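Local coordinates for Mgp-operon protein 3 (Mycoplasma pneumoniae, PDB 6RJ1) that probably serves in cell adhesion as an extracellular surface protein, P40/P90, of this human pathogen, at residues A[157-162]-A[521-526]; A[701-706]-A[725-730]; A[850-855]-A[927-932]. All blocks are in the same frame, centred on the assembly; numbering follows the deposited sequence.

Contact 1. Residues A[157-162]-A[521-526]; sequences LYKTLQ and SDSKNS
Thr160, on helix 157-163, reaches across to the main chain of Ser526 with its hydroxyl: Thr160 OG1 donates to Ser526 O at 2.8 Å and meets the carbonyl almost head-on, with a C=O...OG1 angle of 178°. The torsion chi1 of -51° sets OG1 beside the backbone N of Thr160, where it meets Ser526 O, while CG2, anti to that N, stays near the same oxygen. Ser526 O also lies 3.3 Å from Thr160 CA, a CA-H...O contact. Ser526 returns the approach with its CB, which rests 3.3 Å from Lys159 O. Its OG stands between its own backbone N and carbonyl carbon (chi1 48°); it bonds to Asp163 OD2 and takes a weak bond from a water that also donates to Thr160 O. Lys159 runs extended until its last bend, passing Ser523 with CD 3.9 Å from Ser523 O and CE 4.0 Å from Ser523 OG, while its ammonium group is held in a salt bridge with Glu142. The partner loop is shaped by a type I turn from Asp522 to Asn525, with an Asx turn at Asp522. Strand 650-654 borders the contact, Ala651 touching Ser526 and Ser652 touching Thr160; Leu157 and Leu161 of the helix pack on Trp492 of strand 487-492.

Contact 2. Residues A[701-706]-A[725-730]; sequences ESELKS and WTNTAS
Trp725 meets the start of helix 701-712 with the pyrrole edge of its indole, and Glu703 receives it twice, by backbone and by side chain. Trp725 NE1 donates to Glu703 O at 3.2 Å with an N-H...O angle of 146°; the oxygen lies 21° out of the indole plane, and the donor stands above the plane of the carbonyl instead of on a lone pair. Next to this bond, Glu703 CB packs 3.8 Å from Trp725 CD1. From there the acid extends beyond CG toward the turn that follows the tryptophan, where Glu703 OE2 takes a weak bond from Thr726 N at 3.3 Å. Glu703 OE1 accepts from the backbone N of Asn700, just before the helix, which holds the carboxylate near the helix start. Two waters fill in the next layer: one donates to Glu703 OE2 and accepts from Asn727 N at 2.9 Å, the other donates to Glu703 OE1 at 2.7 Å and accepts weakly from Asn727 ND2. Further out, Asn727 is the centre of an inverse gamma turn, and its OD1 takes a weak bond from Lys820. The indole touches Val699 of strand 693-699 and Thr496 and Leu498 of strand 496-498, and its ring meets that of Tyr478. Helix 701-712 thus lies against strand 723-732, which pairs antiparallel with strand 693-699 and parallel with strand 496-498, while Leu704 packs on Val466 and Leu550.

Contact 3. Residues A[850-855]-A[927-932]; sequences TLKDVT and DDLTGI
Lys852 reaches from strand 851-857 to strand 928-933 and lays its end over Leu929, the two side chains meeting at a slant. The touching groups are Lys852 CE and Leu929 CD2, 3.8 Å apart; the leucine presents this methyl with CG anti to its backbone N (chi1 178°). A bend at chi2 turns the lysine, and the extended remainder carries NZ past the leucine to the main chain beyond. There Lys852 NZ makes a weak hydrogen bond to Thr930 O at 3.3 Å and lies 3.7 Å from Leu929 O. Both strands are irregular at this level: Lys852 and Asp853 form a classic beta bulge opposite Thr866, and Thr930 and Gly931 another opposite Ile943. The strands run nearly parallel, 8° between them, but their axes stay 9.3 Å apart, so side chains span the distance. Each strand begins its own antiparallel sheet, consistent with neighbouring blades of a beta-propeller. Leu929 also touches Thr866 of strand 862-868. Chemically the link is modest: a methyl against the aliphatic end of the lysine, and an ammonium that probably gains some electrostatic stabilisation from two main-chain carbonyls.

How the contacts relate
Following the chain, the three contacts come in series, and none encloses or crosses another. Contact 1 closes by far the longest loop, its segments 359 residues apart at their closest ends, bringing helix 157-163 to the loop between helix 503-511 and strand 538-546. Contact 2 is local: its segments are 19 residues apart, and the loop it closes returns from helix 701-712 to strand 723-732. Contact 3, with segments 72 residues apart, joins the first strands of two antiparallel sheets near the C-terminal end. Centres of contacts 1 and 2 lie 28 Å apart and those of contacts 2 and 3 32 Å; contacts 1 and 3, 45 Å apart, fall on opposite sides of the chain's centre.

Contact 1. Residues A[157-162]-A[521-526]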
loop_
_atom_site.group_PDB
_atom_site.type_symbol
_atom_site.label_atom_id
_atom_site.label_comp_id
_atom_site.label_asym_id
_atom_site.label_seq_id
_atom_site.Cartn_x
_atom_site.Cartn_y
_atom_site.Cartn_z
ATOM N N LEU A 157 15.174 -7.840 -15.202
ATOM C CA LEU A 157 14.595 -6.812 -14.347
ATOM C C LEU A 157 15.108 -5.439 -14.799
ATOM O O LEU A 157 14.345 -4.475 -14.807
ATOM C CB LEU A 157 14.942 -7.088 -12.878
ATOM C CG LEU A 157 14.530 -6.059 -11.806
ATOM C CD1 LEU A 157 13.024 -5.759 -11.824
ATOM C CD2 LEU A 157 14.921 -6.544 -10.446
ATOM N N TYR A 158 16.378 -5.374 -15.235
ATOM C CA TYR A 158 16.999 -4.157 -15.755
ATOM C C TYR A 158 16.177 -3.558 -16.913
ATOM O O TYR A 158 15.921 -2.350 -16.924
ATOM C CB TYR A 158 18.455 -4.412 -16.183
ATOM C CG TYR A 158 19.123 -3.160 -16.703
ATOM C CD1 TYR A 158 19.579 -2.178 -15.831
ATOM C CD2 TYR A 158 19.233 -2.921 -18.069
ATOM C CE1 TYR A 158 20.149 -0.998 -16.305
ATOM C CE2 TYR A 158 19.808 -1.750 -18.553
ATOM C CZ TYR A 158 20.244 -0.782 -17.666
ATOM O OH TYR A 158 20.785 0.387 -18.119
ATOM N N LYS A 159 15.750 -4.410 -17.862
ATOM C CA LYS A 159 14.954 -4.000 -19.016
ATOM C C LYS A 159 13.621 -3.392 -18.592
ATOM O O LYS A 159 13.216 -2.379 -19.164
ATOM C CB LYS A 159 14.763 -5.162 -20.003
ATOM C CG LYS A 159 16.010 -5.464 -20.815
ATOM C CD LYS A 159 15.719 -6.377 -21.991
ATOM C CE LYS A 159 16.972 -6.739 -22.757
ATOM N NZ LYS A 159 17.714 -7.854 -22.108
ATOM N N THR A 160 12.976 -3.973 -17.552
ATOM C CA THR A 160 11.705 -3.491 -16.988
ATOM C C THR A 160 11.890 -2.105 -16.383
ATOM O O THR A 160 11.061 -1.227 -16.619
ATOM C CB THR A 160 11.172 -4.456 -15.902
ATOM O OG1 THR A 160 11.149 -5.792 -16.395
ATOM C CG2 THR A 160 9.777 -4.059 -15.379
ATOM N N LEU A 161 12.969 -1.921 -15.592
ATOM C CA LEU A 161 13.270 -0.677 -14.899
ATOM C C LEU A 161 13.583 0.479 -15.836
ATOM O O LEU A 161 13.275 1.628 -15.514
ATOM C CB LEU A 161 14.377 -0.884 -13.864
ATOM C CG LEU A 161 14.055 -1.868 -12.725
ATOM C CD1 LEU A 161 15.295 -2.211 -11.939
ATOM C CD2 LEU A 161 12.936 -1.347 -11.812
ATOM N N GLN A 162 14.127 0.172 -17.018
ATOM C CA GLN A 162 14.445 1.165 -18.041
ATOM C C GLN A 162 13.186 1.842 -18.566
ATOM O O GLN A 162 13.211 3.041 -18.852
ATOM C CB GLN A 162 15.198 0.529 -19.209
ATOM C CG GLN A 162 16.642 0.219 -18.915
ATOM C CD GLN A 162 17.409 0.029 -20.192
ATOM O OE1 GLN A 162 18.104 0.935 -20.665
ATOM N NE2 GLN A 162 17.301 -1.157 -20.772
ATOM N N SER A 521 9.898 -11.875 -28.771
ATOM C CA SER A 521 11.237 -11.807 -28.187
ATOM C C SER A 521 11.842 -10.431 -28.466
ATOM O O SER A 521 13.040 -10.307 -28.713
ATOM C CB SER A 521 12.127 -12.956 -28.670
ATOM O OG SER A 521 11.997 -13.234 -30.054
ATOM N N ASP A 522 10.985 -9.390 -28.421
ATOM C CA ASP A 522 11.364 -8.003 -28.644
ATOM C C ASP A 522 11.807 -7.414 -27.312
ATOM O O ASP A 522 11.072 -7.496 -26.323
ATOM C CB ASP A 522 10.178 -7.216 -29.234
ATOM C CG ASP A 522 10.571 -5.961 -29.991
ATOM O OD1 ASP A 522 11.278 -5.100 -29.403
ATOM O OD2 ASP A 522 10.161 -5.827 -31.166
ATOM N N SER A 523 13.020 -6.834 -27.291
ATOM C CA SER A 523 13.616 -6.226 -26.094
ATOM C C SER A 523 12.800 -5.075 -25.490
ATOM O O SER A 523 12.900 -4.843 -24.280
ATOM C CB SER A 523 15.043 -5.774 -26.376
ATOM O OG SER A 523 15.865 -6.912 -26.580
ATOM N N LYS A 524 11.989 -4.370 -26.321
ATOM C CA LYS A 524 11.152 -3.266 -25.864
ATOM C C LYS A 524 9.841 -3.724 -25.180
ATOM O O LYS A 524 9.180 -2.904 -24.530
ATOM C CB LYS A 524 10.897 -2.249 -26.978
ATOM C CG LYS A 524 11.975 -1.186 -27.020
ATOM C CD LYS A 524 11.399 0.176 -27.410
ATOM C CE LYS A 524 12.193 1.328 -26.831
ATOM N NZ LYS A 524 12.289 1.325 -25.336
ATOM N N ASN A 525 9.519 -5.037 -25.260
ATOM C CA ASN A 525 8.399 -5.662 -24.559
ATOM C C ASN A 525 9.007 -6.063 -23.209
ATOM O O ASN A 525 9.239 -7.236 -22.917
ATOM C CB ASN A 525 7.865 -6.869 -25.346
ATOM C CG ASN A 525 6.655 -7.529 -24.730
ATOM O OD1 ASN A 525 5.647 -6.889 -24.432
ATOM N ND2 ASN A 525 6.726 -8.834 -24.533
ATOM N N SER A 526 9.307 -5.037 -22.408
ATOM C CA SER A 526 10.011 -5.082 -21.133
ATOM C C SER A 526 9.149 -5.320 -19.885
ATOM O O SER A 526 9.733 -5.454 -18.813
ATOM C CB SER A 526 10.831 -3.807 -20.966
ATOM O OG SER A 526 10.059 -2.649 -21.247
HETATM O O HOH W 1 8.898 -1.860 -18.179
#

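Contact 2. Residues A[701-706]-A[725-730]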
loop_
_atom_site.group_PDB
_atom_site.type_symbol
_atom_site.label_atom_id
_atom_site.label_comp_id
_atom_site.label_asym_id
_atom_site.label_seq_id
_atom_site.Cartn_x
_atom_site.Cartn_y
_atom_site.Cartn_z
ATOM N N GLU A 701 11.577 -17.807 9.785
ATOM C CA GLU A 701 13.010 -17.522 9.654
ATOM C C GLU A 701 13.644 -18.033 8.358
ATOM O O GLU A 701 14.462 -17.316 7.781
ATOM C CB GLU A 701 13.805 -18.027 10.869
ATOM C CG GLU A 701 13.711 -17.113 12.081
ATOM C CD GLU A 701 15.008 -16.888 12.840
ATOM O OE1 GLU A 701 15.581 -17.878 13.352
ATOM O OE2 GLU A 701 15.444 -15.717 12.933
ATOM N N SER A 702 13.285 -19.258 7.903
ATOM C CA SER A 702 13.839 -19.815 6.665
ATOM C C SER A 702 13.333 -19.050 5.429
ATOM O O SER A 702 14.094 -18.860 4.480
ATOM C CB SER A 702 13.575 -21.315 6.562
ATOM O OG SER A 702 12.299 -21.630 6.030
ATOM N N GLU A 703 12.068 -18.577 5.466
ATOM C CA GLU A 703 11.478 -17.778 4.391
ATOM C C GLU A 703 12.155 -16.403 4.353
ATOM O O GLU A 703 12.418 -15.874 3.272
ATOM C CB GLU A 703 9.956 -17.637 4.566
ATOM C CG GLU A 703 9.176 -18.910 4.279
ATOM C CD GLU A 703 7.688 -18.843 4.574
ATOM O OE1 GLU A 703 7.323 -18.524 5.729
ATOM O OE2 GLU A 703 6.886 -19.126 3.653
ATOM N N LEU A 704 12.475 -15.854 5.536
ATOM C CA LEU A 704 13.179 -14.582 5.677
ATOM C C LEU A 704 14.631 -14.719 5.235
ATOM O O LEU A 704 15.153 -13.810 4.597
ATOM C CB LEU A 704 13.113 -14.070 7.125
ATOM C CG LEU A 704 11.787 -13.454 7.574
ATOM C CD1 LEU A 704 11.754 -13.274 9.072
ATOM C CD2 LEU A 704 11.506 -12.130 6.872
ATOM N N LYS A 705 15.269 -15.872 5.540
ATOM C CA LYS A 705 16.657 -16.172 5.173
ATOM C C LYS A 705 16.809 -16.267 3.661
ATOM O O LYS A 705 17.846 -15.857 3.142
ATOM C CB LYS A 705 17.130 -17.460 5.839
ATOM C CG LYS A 705 18.644 -17.580 5.942
ATOM C CD LYS A 705 19.021 -18.862 6.629
ATOM C CE LYS A 705 20.513 -19.090 6.584
ATOM N NZ LYS A 705 20.957 -20.170 7.515
ATOM N N SER A 706 15.769 -16.778 2.954
ATOM C CA SER A 706 15.755 -16.883 1.500
ATOM C C SER A 706 15.733 -15.503 0.867
ATOM O O SER A 706 16.394 -15.300 -0.146
ATOM C CB SER A 706 14.562 -17.704 1.033
ATOM O OG SER A 706 14.716 -19.046 1.463
ATOM N N TRP A 725 7.006 -17.230 -0.328
ATOM C CA TRP A 725 6.300 -17.070 0.945
ATOM C C TRP A 725 4.922 -17.688 0.701
ATOM O O TRP A 725 4.058 -17.068 0.074
ATOM C CB TRP A 725 6.211 -15.580 1.359
ATOM C CG TRP A 725 7.522 -14.910 1.698
ATOM C CD1 TRP A 725 8.767 -15.477 1.708
ATOM C CD2 TRP A 725 7.699 -13.546 2.116
ATOM N NE1 TRP A 725 9.709 -14.546 2.084
ATOM C CE2 TRP A 725 9.083 -13.354 2.345
ATOM C CE3 TRP A 725 6.822 -12.463 2.316
ATOM C CZ2 TRP A 725 9.608 -12.122 2.758
ATOM C CZ3 TRP A 725 7.344 -11.245 2.713
ATOM C CH2 TRP A 725 8.719 -11.085 2.944
ATOM N N THR A 726 4.760 -18.952 1.099
ATOM C CA THR A 726 3.538 -19.724 0.847
ATOM C C THR A 726 2.421 -19.522 1.889
ATOM O O THR A 726 1.256 -19.802 1.587
ATOM C CB THR A 726 3.878 -21.205 0.666
ATOM O OG1 THR A 726 4.722 -21.615 1.735
ATOM C CG2 THR A 726 4.562 -21.484 -0.668
ATOM N N ASN A 727 2.755 -19.036 3.098
ATOM C CA ASN A 727 1.744 -18.818 4.133
ATOM C C ASN A 727 1.218 -17.381 4.119
ATOM O O ASN A 727 1.251 -16.664 5.122
ATOM C CB ASN A 727 2.240 -19.269 5.503
ATOM C CG ASN A 727 2.372 -20.759 5.561
ATOM O OD1 ASN A 727 1.380 -21.487 5.528
ATOM N ND2 ASN A 727 3.598 -21.244 5.611
ATOM N N THR A 728 0.733 -16.975 2.947
ATOM C CA THR A 728 0.156 -15.662 2.698
ATOM C C THR A 728 -1.173 -15.849 1.972
ATOM O O THR A 728 -1.482 -16.955 1.507
ATOM C CB THR A 728 1.129 -14.762 1.888
ATOM O OG1 THR A 728 1.487 -15.419 0.681
ATOM C CG2 THR A 728 2.394 -14.380 2.664
ATOM N N ALA A 729 -1.967 -14.777 1.889
ATOM C CA ALA A 729 -3.249 -14.762 1.192
ATOM C C ALA A 729 -3.604 -13.347 0.748
ATOM O O ALA A 729 -3.003 -12.364 1.205
ATOM C CB ALA A 729 -4.344 -15.322 2.080
ATOM N N SER A 730 -4.568 -13.257 -0.169
ATOM C CA SER A 730 -5.070 -11.996 -0.679
ATOM C C SER A 730 -6.565 -11.959 -0.505
ATOM O O SER A 730 -7.236 -13.000 -0.557
ATOM C CB SER A 730 -4.679 -11.787 -2.137
ATOM O OG SER A 730 -5.477 -12.548 -3.028
HETATM O O HOH W 2 4.873 -17.298 4.143
HETATM O O HOH W 3 5.120 -18.972 7.217
#

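Contact 3. Residues A[850-855]-A[927-932]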
loop_
_atom_site.group_PDB
_atom_site.type_symbol
_atom_site.label_atom_id
_atom_site.label_comp_id
_atom_site.label_asym_id
_atom_site.label_seq_id
_atom_site.Cartn_x
_atom_site.Cartn_y
_atom_site.Cartn_z
ATOM N N THR A 850 -3.118 10.204 10.184
ATOM C CA THR A 850 -2.502 10.831 11.357
ATOM C C THR A 850 -2.103 9.854 12.473
ATOM O O THR A 850 -1.754 10.308 13.567
ATOM C CB THR A 850 -3.398 11.945 11.896
ATOM O OG1 THR A 850 -4.632 11.392 12.340
ATOM C CG2 THR A 850 -3.624 13.059 10.894
ATOM N N LEU A 851 -2.129 8.533 12.203
ATOM C CA LEU A 851 -1.768 7.527 13.198
ATOM C C LEU A 851 -0.352 7.730 13.709
ATOM O O LEU A 851 0.598 7.744 12.924
ATOM C CB LEU A 851 -1.972 6.095 12.670
ATOM C CG LEU A 851 -1.557 4.964 13.624
ATOM C CD1 LEU A 851 -2.635 4.663 14.641
ATOM C CD2 LEU A 851 -1.218 3.735 12.864
ATOM N N LYS A 852 -0.215 7.930 15.023
ATOM C CA LYS A 852 1.105 8.139 15.589
ATOM C C LYS A 852 1.595 6.900 16.342
ATOM O O LYS A 852 2.800 6.645 16.343
ATOM C CB LYS A 852 1.175 9.441 16.416
ATOM C CG LYS A 852 1.142 9.305 17.927
ATOM C CD LYS A 852 2.367 9.961 18.535
ATOM C CE LYS A 852 2.172 10.353 19.977
ATOM N NZ LYS A 852 3.256 11.266 20.433
ATOM N N ASP A 853 0.681 6.104 16.926
ATOM C CA ASP A 853 1.098 4.930 17.686
ATOM C C ASP A 853 0.076 3.797 17.746
ATOM O O ASP A 853 -1.132 4.039 17.741
ATOM C CB ASP A 853 1.501 5.365 19.113
ATOM C CG ASP A 853 1.857 4.226 20.039
ATOM O OD1 ASP A 853 2.948 3.621 19.852
ATOM O OD2 ASP A 853 1.039 3.914 20.931
ATOM N N VAL A 854 0.576 2.553 17.802
ATOM C CA VAL A 854 -0.243 1.357 18.002
ATOM C C VAL A 854 0.388 0.573 19.143
ATOM O O VAL A 854 1.598 0.339 19.126
ATOM C CB VAL A 854 -0.478 0.451 16.769
ATOM C CG1 VAL A 854 -1.659 -0.474 17.019
ATOM C CG2 VAL A 854 -0.704 1.261 15.503
ATOM N N THR A 855 -0.432 0.172 20.127
ATOM C CA THR A 855 0.009 -0.579 21.299
ATOM C C THR A 855 -0.932 -1.738 21.549
ATOM O O THR A 855 -2.136 -1.590 21.372
ATOM C CB THR A 855 0.035 0.344 22.535
ATOM O OG1 THR A 855 0.749 1.537 22.225
ATOM C CG2 THR A 855 0.656 -0.316 23.749
ATOM N N ASP A 927 -5.331 20.299 22.038
ATOM C CA ASP A 927 -3.971 20.152 22.551
ATOM C C ASP A 927 -3.033 19.263 21.749
ATOM O O ASP A 927 -3.482 18.400 21.003
ATOM C CB ASP A 927 -4.028 19.656 24.002
ATOM C CG ASP A 927 -4.389 20.715 25.025
ATOM O OD1 ASP A 927 -3.874 21.855 24.915
ATOM O OD2 ASP A 927 -5.154 20.396 25.957
ATOM N N ASP A 928 -1.716 19.462 21.936
ATOM C CA ASP A 928 -0.687 18.661 21.276
ATOM C C ASP A 928 -0.251 17.536 22.189
ATOM O O ASP A 928 0.189 17.782 23.303
ATOM C CB ASP A 928 0.497 19.526 20.829
ATOM C CG ASP A 928 0.127 20.479 19.711
ATOM O OD1 ASP A 928 -0.277 19.993 18.619
ATOM O OD2 ASP A 928 0.234 21.710 19.923
ATOM N N LEU A 929 -0.410 16.299 21.728
ATOM C CA LEU A 929 -0.110 15.110 22.505
ATOM C C LEU A 929 1.379 14.723 22.569
ATOM O O LEU A 929 2.027 14.560 21.530
ATOM C CB LEU A 929 -0.954 13.956 21.961
ATOM C CG LEU A 929 -0.765 12.602 22.610
ATOM C CD1 LEU A 929 -1.615 12.460 23.856
ATOM C CD2 LEU A 929 -1.085 11.527 21.637
ATOM N N THR A 930 1.896 14.528 23.805
ATOM C CA THR A 930 3.266 14.056 24.064
ATOM C C THR A 930 3.254 12.514 24.003
ATOM O O THR A 930 4.202 11.890 23.510
ATOM C CB THR A 930 3.761 14.577 25.418
ATOM O OG1 THR A 930 3.680 15.997 25.424
ATOM C CG2 THR A 930 5.177 14.145 25.744
ATOM N N GLY A 931 2.166 11.936 24.496
ATOM C CA GLY A 931 1.944 10.500 24.518
ATOM C C GLY A 931 0.983 10.075 25.603
ATOM O O GLY A 931 0.485 10.898 26.373
ATOM N N ILE A 932 0.715 8.771 25.648
ATOM C CA ILE A 932 -0.175 8.133 26.617
ATOM C C ILE A 932 0.573 7.020 27.365
ATOM O O ILE A 932 1.180 6.146 26.739
ATOM C CB ILE A 932 -1.496 7.633 25.942
ATOM C CG1 ILE A 932 -2.235 8.794 25.243
ATOM C CG2 ILE A 932 -2.423 6.923 26.956
ATOM C CD1 ILE A 932 -3.033 8.430 24.113
#